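Local coordinates for protein exosome complex component Rrp42 (PDB 2WNR) that probably serves as a non-catalytic subunit of the archaeal RNA-degrading exosome, contributing to the structuring of the Rrp41 active site, at residues 126-131 with 168-173; 196-199 with 204-207. All blocks are in the same frame, centred on the assembly; numbering follows the deposited sequence.

Interaction 1: 126-131 with 168-173; sequences LCIIEG and PAAEVE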
loop_
_atom_site.group_PDB
_atom_site.type_symbol
_atom_site.label_atom_id
_atom_site.label_comp_id
_atom_site.label_asym_id
_atom_site.label_seq_id
_atom_site.Cartn_x
_atom_site.Cartn_y
_atom_site.Cartn_z
ATOM N N LEU A 126 9.170 13.518 -28.910
ATOM C CA LEU A 126 9.151 13.876 -27.496
ATOM C C LEU A 126 10.471 13.516 -26.814
ATOM O O LEU A 126 10.715 13.897 -25.658
ATOM C CB LEU A 126 7.973 13.210 -26.790
ATOM C CG LEU A 126 6.591 13.623 -27.307
ATOM C CD1 LEU A 126 5.498 13.033 -26.422
ATOM C CD2 LEU A 126 6.452 15.140 -27.377
ATOM N N CYS A 127 11.316 12.781 -27.535
ATOM C CA CYS A 127 12.682 12.538 -27.105
ATOM C C CYS A 127 13.377 13.865 -26.796
ATOM O O CYS A 127 13.096 14.874 -27.445
ATOM C CB CYS A 127 13.459 11.819 -28.214
ATOM S SG CYS A 127 14.789 10.769 -27.610
ATOM N N ILE A 128 14.248 13.873 -25.790
ATOM C CA ILE A 128 15.188 14.985 -25.615
ATOM C C ILE A 128 16.619 14.462 -25.777
ATOM O O ILE A 128 17.274 14.789 -26.754
ATOM C CB ILE A 128 14.990 15.771 -24.292
ATOM C CG1 ILE A 128 13.750 16.664 -24.379
ATOM C CG2 ILE A 128 16.208 16.636 -23.981
ATOM C CD1 ILE A 128 12.597 16.189 -23.536
ATOM N N ILE A 129 17.080 13.650 -24.825
ATOM C CA ILE A 129 18.299 12.866 -25.002
ATOM C C ILE A 129 17.981 11.373 -24.969
ATOM O O ILE A 129 17.580 10.835 -23.931
ATOM C CB ILE A 129 19.377 13.197 -23.955
ATOM C CG1 ILE A 129 19.764 14.680 -24.038
ATOM C CG2 ILE A 129 20.601 12.293 -24.164
ATOM C CD1 ILE A 129 20.595 15.199 -22.865
ATOM N N GLU A 130 18.162 10.728 -26.121
ATOM C CA GLU A 130 17.981 9.284 -26.294
ATOM C C GLU A 130 18.569 8.481 -25.123
ATOM O O GLU A 130 19.772 8.573 -24.828
ATOM C CB GLU A 130 18.637 8.855 -27.607
ATOM C CG GLU A 130 18.079 7.614 -28.310
ATOM C CD GLU A 130 18.817 7.342 -29.646
ATOM O OE1 GLU A 130 18.621 6.258 -30.247
ATOM O OE2 GLU A 130 19.599 8.217 -30.097
ATOM N N GLY A 131 17.707 7.719 -24.453
ATOM C CA GLY A 131 18.117 6.824 -23.371
ATOM C C GLY A 131 18.405 7.477 -22.030
ATOM O O GLY A 131 19.203 6.945 -21.244
ATOM N N PRO A 168 6.522 23.631 -23.193
ATOM C CA PRO A 168 7.729 24.429 -23.408
ATOM C C PRO A 168 8.744 23.712 -24.300
ATOM O O PRO A 168 8.817 22.477 -24.296
ATOM C CB PRO A 168 8.293 24.609 -21.997
ATOM C CG PRO A 168 7.716 23.489 -21.209
ATOM C CD PRO A 168 6.352 23.273 -21.773
ATOM N N ALA A 169 9.495 24.487 -25.075
ATOM C CA ALA A 169 10.554 23.939 -25.902
ATOM C C ALA A 169 11.674 23.431 -25.009
ATOM O O ALA A 169 12.125 24.129 -24.100
ATOM C CB ALA A 169 11.072 24.981 -26.868
ATOM N N ALA A 170 12.096 22.200 -25.260
ATOM C CA ALA A 170 13.217 21.617 -24.544
ATOM C C ALA A 170 14.476 21.569 -25.434
ATOM O O ALA A 170 14.576 20.757 -26.357
ATOM C CB ALA A 170 12.845 20.238 -24.021
ATOM N N GLU A 171 15.416 22.469 -25.157
ATOM C CA GLU A 171 16.692 22.524 -25.887
ATOM C C GLU A 171 17.767 21.724 -25.157
ATOM O O GLU A 171 17.694 21.534 -23.934
ATOM C CB GLU A 171 17.160 23.976 -26.102
ATOM C CG GLU A 171 16.692 24.617 -27.417
ATOM C CD GLU A 171 15.302 25.245 -27.343
ATOM O OE1 GLU A 171 14.475 24.813 -26.500
ATOM O OE2 GLU A 171 15.028 26.167 -28.141
ATOM N N VAL A 172 18.748 21.241 -25.915
ATOM C CA VAL A 172 19.883 20.524 -25.339
ATOM C C VAL A 172 21.138 21.377 -25.433
ATOM O O VAL A 172 21.569 21.766 -26.529
ATOM C CB VAL A 172 20.130 19.153 -26.013
ATOM C CG1 VAL A 172 21.141 18.339 -25.208
ATOM C CG2 VAL A 172 18.820 18.380 -26.159
ATOM N N GLU A 173 21.722 21.632 -24.266
ATOM C CA GLU A 173 22.900 22.476 -24.127
ATOM C C GLU A 173 23.772 21.925 -23.004
ATOM O O GLU A 173 23.261 21.575 -21.930
ATOM C CB GLU A 173 22.460 23.894 -23.785
ATOM C CG GLU A 173 23.301 24.973 -24.403
ATOM C CD GLU A 173 23.230 26.265 -23.623
ATOM O OE1 GLU A 173 23.659 26.266 -22.450
ATOM O OE2 GLU A 173 22.760 27.279 -24.183
#
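Ile128 reaches across to Ala170 and Val172, and these three side chains form the closer-packed part of a wholly apolar contact. The two branches of the isoleucine divide the work. Its longer arm goes to the alanine, with CG1 of Ile128 3.7 Å from CB of Ala170 and CD1 of Ile128 slightly farther from the same methyl at 4.1 Å. Its short branch turns to the valine, where CG2 of Ile128 lies 3.8 Å from CG2 of Val172. The split follows from the first torsion: CG1 stands beside the backbone N of Ile128 (chi1 -75°), while CG2 stands opposite that N, beside the carbonyl carbon. The nearest alpha carbons, those of Ile128 and Ala170, are 7.0 Å apart, and no hydrogen bond spans the gap, so the two backbones do not pair as strands of one sheet. Instead, a corner of one sheet packs on a strand of another. The chain turns at Ile128, and Ile128 and Ile129 together face Lys133 in a classic beta bulge on the mixed sheet that includes strand 133-145; 168-173 belongs to the separate three-stranded antiparallel sheet with strands 176-180 and 184-186. Trp135 of strand 133-145 touches both Ile128 and Ala170, and Val177 also touches Ile128, adding apolar neighbours on this side. Toward Ile129 the contact thins. The end of this side chain meets the other methyl of Val172, CD1 of Ile129 lying 4.0 Å from CG1 of Val172, and the two side chains cross at a slant. This end lies toward solvent, Val172 being exposed; on the far side of strand 168-173, Glu171 points away from the bulge and touches Asn180.

Interaction 2: 196-199 with 204-207; sequences CTFA and EIVL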
loop_
_atom_site.group_PDB
_atom_site.type_symbol
_atom_site.label_atom_id
_atom_site.label_comp_id
_atom_site.label_asym_id
_atom_site.label_seq_id
_atom_site.Cartn_x
_atom_site.Cartn_y
_atom_site.Cartn_z
ATOM N N CYS A 196 -16.463 4.709 -30.501
ATOM C CA CYS A 196 -17.889 4.459 -30.383
ATOM C C CYS A 196 -18.124 3.220 -29.531
ATOM O O CYS A 196 -17.523 2.173 -29.781
ATOM C CB CYS A 196 -18.482 4.237 -31.765
ATOM S SG CYS A 196 -18.517 5.697 -32.792
ATOM N N THR A 197 -18.991 3.347 -28.528
ATOM C CA THR A 197 -19.379 2.228 -27.681
ATOM C C THR A 197 -20.828 1.865 -27.954
ATOM O O THR A 197 -21.699 2.736 -27.982
ATOM C CB THR A 197 -19.206 2.549 -26.185
ATOM O OG1 THR A 197 -17.823 2.777 -25.908
ATOM C CG2 THR A 197 -19.666 1.393 -25.322
ATOM N N PHE A 198 -21.069 0.573 -28.152
ATOM C CA PHE A 198 -22.399 0.035 -28.421
ATOM C C PHE A 198 -22.824 -0.895 -27.302
ATOM O O PHE A 198 -21.991 -1.552 -26.691
ATOM C CB PHE A 198 -22.394 -0.755 -29.731
ATOM C CG PHE A 198 -21.961 0.042 -30.916
ATOM C CD1 PHE A 198 -22.898 0.578 -31.778
ATOM C CD2 PHE A 198 -20.612 0.258 -31.173
ATOM C CE1 PHE A 198 -22.498 1.323 -32.883
ATOM C CE2 PHE A 198 -20.202 1.001 -32.276
ATOM C CZ PHE A 198 -21.142 1.535 -33.132
ATOM N N ALA A 199 -24.122 -0.969 -27.053
ATOM C CA ALA A 199 -24.655 -1.879 -26.056
ATOM C C ALA A 199 -25.634 -2.857 -26.691
ATOM O O ALA A 199 -26.564 -2.443 -27.383
ATOM C CB ALA A 199 -25.329 -1.099 -24.938
ATOM N N GLU A 204 -30.643 -6.100 -30.505
ATOM C CA GLU A 204 -30.149 -4.900 -31.165
ATOM C C GLU A 204 -28.859 -4.418 -30.536
ATOM O O GLU A 204 -28.638 -4.608 -29.339
ATOM C CB GLU A 204 -31.198 -3.777 -31.092
ATOM C CG GLU A 204 -32.579 -4.123 -31.663
ATOM C CD GLU A 204 -32.566 -4.371 -33.162
ATOM O OE1 GLU A 204 -31.629 -3.895 -33.846
ATOM O OE2 GLU A 204 -33.502 -5.047 -33.656
ATOM N N ILE A 205 -28.006 -3.796 -31.337
ATOM C CA ILE A 205 -26.921 -3.006 -30.766
ATOM C C ILE A 205 -27.285 -1.520 -30.803
ATOM O O ILE A 205 -27.754 -1.005 -31.825
ATOM C CB ILE A 205 -25.537 -3.285 -31.405
ATOM C CG1 ILE A 205 -25.601 -3.221 -32.929
ATOM C CG2 ILE A 205 -24.994 -4.644 -30.932
ATOM C CD1 ILE A 205 -24.277 -2.894 -33.577
ATOM N N VAL A 206 -27.109 -0.846 -29.670
ATOM C CA VAL A 206 -27.424 0.572 -29.606
ATOM C C VAL A 206 -26.182 1.375 -29.313
ATOM O O VAL A 206 -25.380 0.989 -28.467
ATOM C CB VAL A 206 -28.592 0.970 -28.622
ATOM C CG1 VAL A 206 -29.703 -0.055 -28.545
ATOM C CG2 VAL A 206 -28.113 1.480 -27.285
ATOM N N LEU A 207 -26.034 2.490 -30.021
ATOM C CA LEU A 207 -24.848 3.325 -29.896
ATOM C C LEU A 207 -25.002 4.298 -28.736
ATOM O O LEU A 207 -26.062 4.896 -28.568
ATOM C CB LEU A 207 -24.580 4.075 -31.208
ATOM C CG LEU A 207 -23.514 5.173 -31.293
ATOM C CD1 LEU A 207 -22.108 4.612 -31.112
ATOM C CD2 LEU A 207 -23.630 5.891 -32.633
#
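Ala199 and Val206 grip each other by two backbone hydrogen bonds, both nearly straight (161° and 164° at the hydrogen): Ala199 N to Val206 O at 2.7 Å and Val206 N to Ala199 O at 2.8 Å. They form an antiparallel hydrogen-bonded pair in the hairpin of strands 193-201 and 204-207. Each acceptor also takes a CA-H...O contact, Phe198 CA to Val206 O (3.1 Å) and Ile205 CA to Ala199 O (3.4 Å). The adjoining non-hydrogen-bonded pair, Phe198 with Leu207, carries the main packing. With CG of Leu207 swung opposite its own backbone N (chi1 171°), CD1 of Leu207 sits over one face of the Phe198 ring in a CH-pi contact, 4.0 Å from its centroid and offset toward the rim. The same methyl meets CB of Cys196 at 3.7 Å, while CD1 of Ile205 approaches CD1 of Phe198 at 4.1 Å. A serine in place of Phe198 would probably deprive the Leu207 methyl of its ring face and open a gap beside Ile205. Within this chain, strand 204-207 is an outermost strand of the four-stranded sheet, with 219-226 beyond 193-201; helix 244-268 covers Cys196, Phe198 and Ile205, while helix 11-21 touches Glu204 and Val206.

Overall arrangement
Interaction 2 is a buried contact within one sheet, whereas interaction 1 lies at the surface and joins two sheets. Their centres are 43 Å apart, on opposite sides of the chain's centre, and they share no strand. In 196-199 with 204-207, neighbouring strands of a hairpin combine backbone hydrogen bonds with an aromatic face and aliphatic groups. In 126-131 with 168-173, distant parts of the sequence meet through aliphatic side chains alone, burying about half as much area, 174 against 356 Å². Along the chain the two follow in series, the first closing before the second opens, and neither is touched by another protein chain of the assembly.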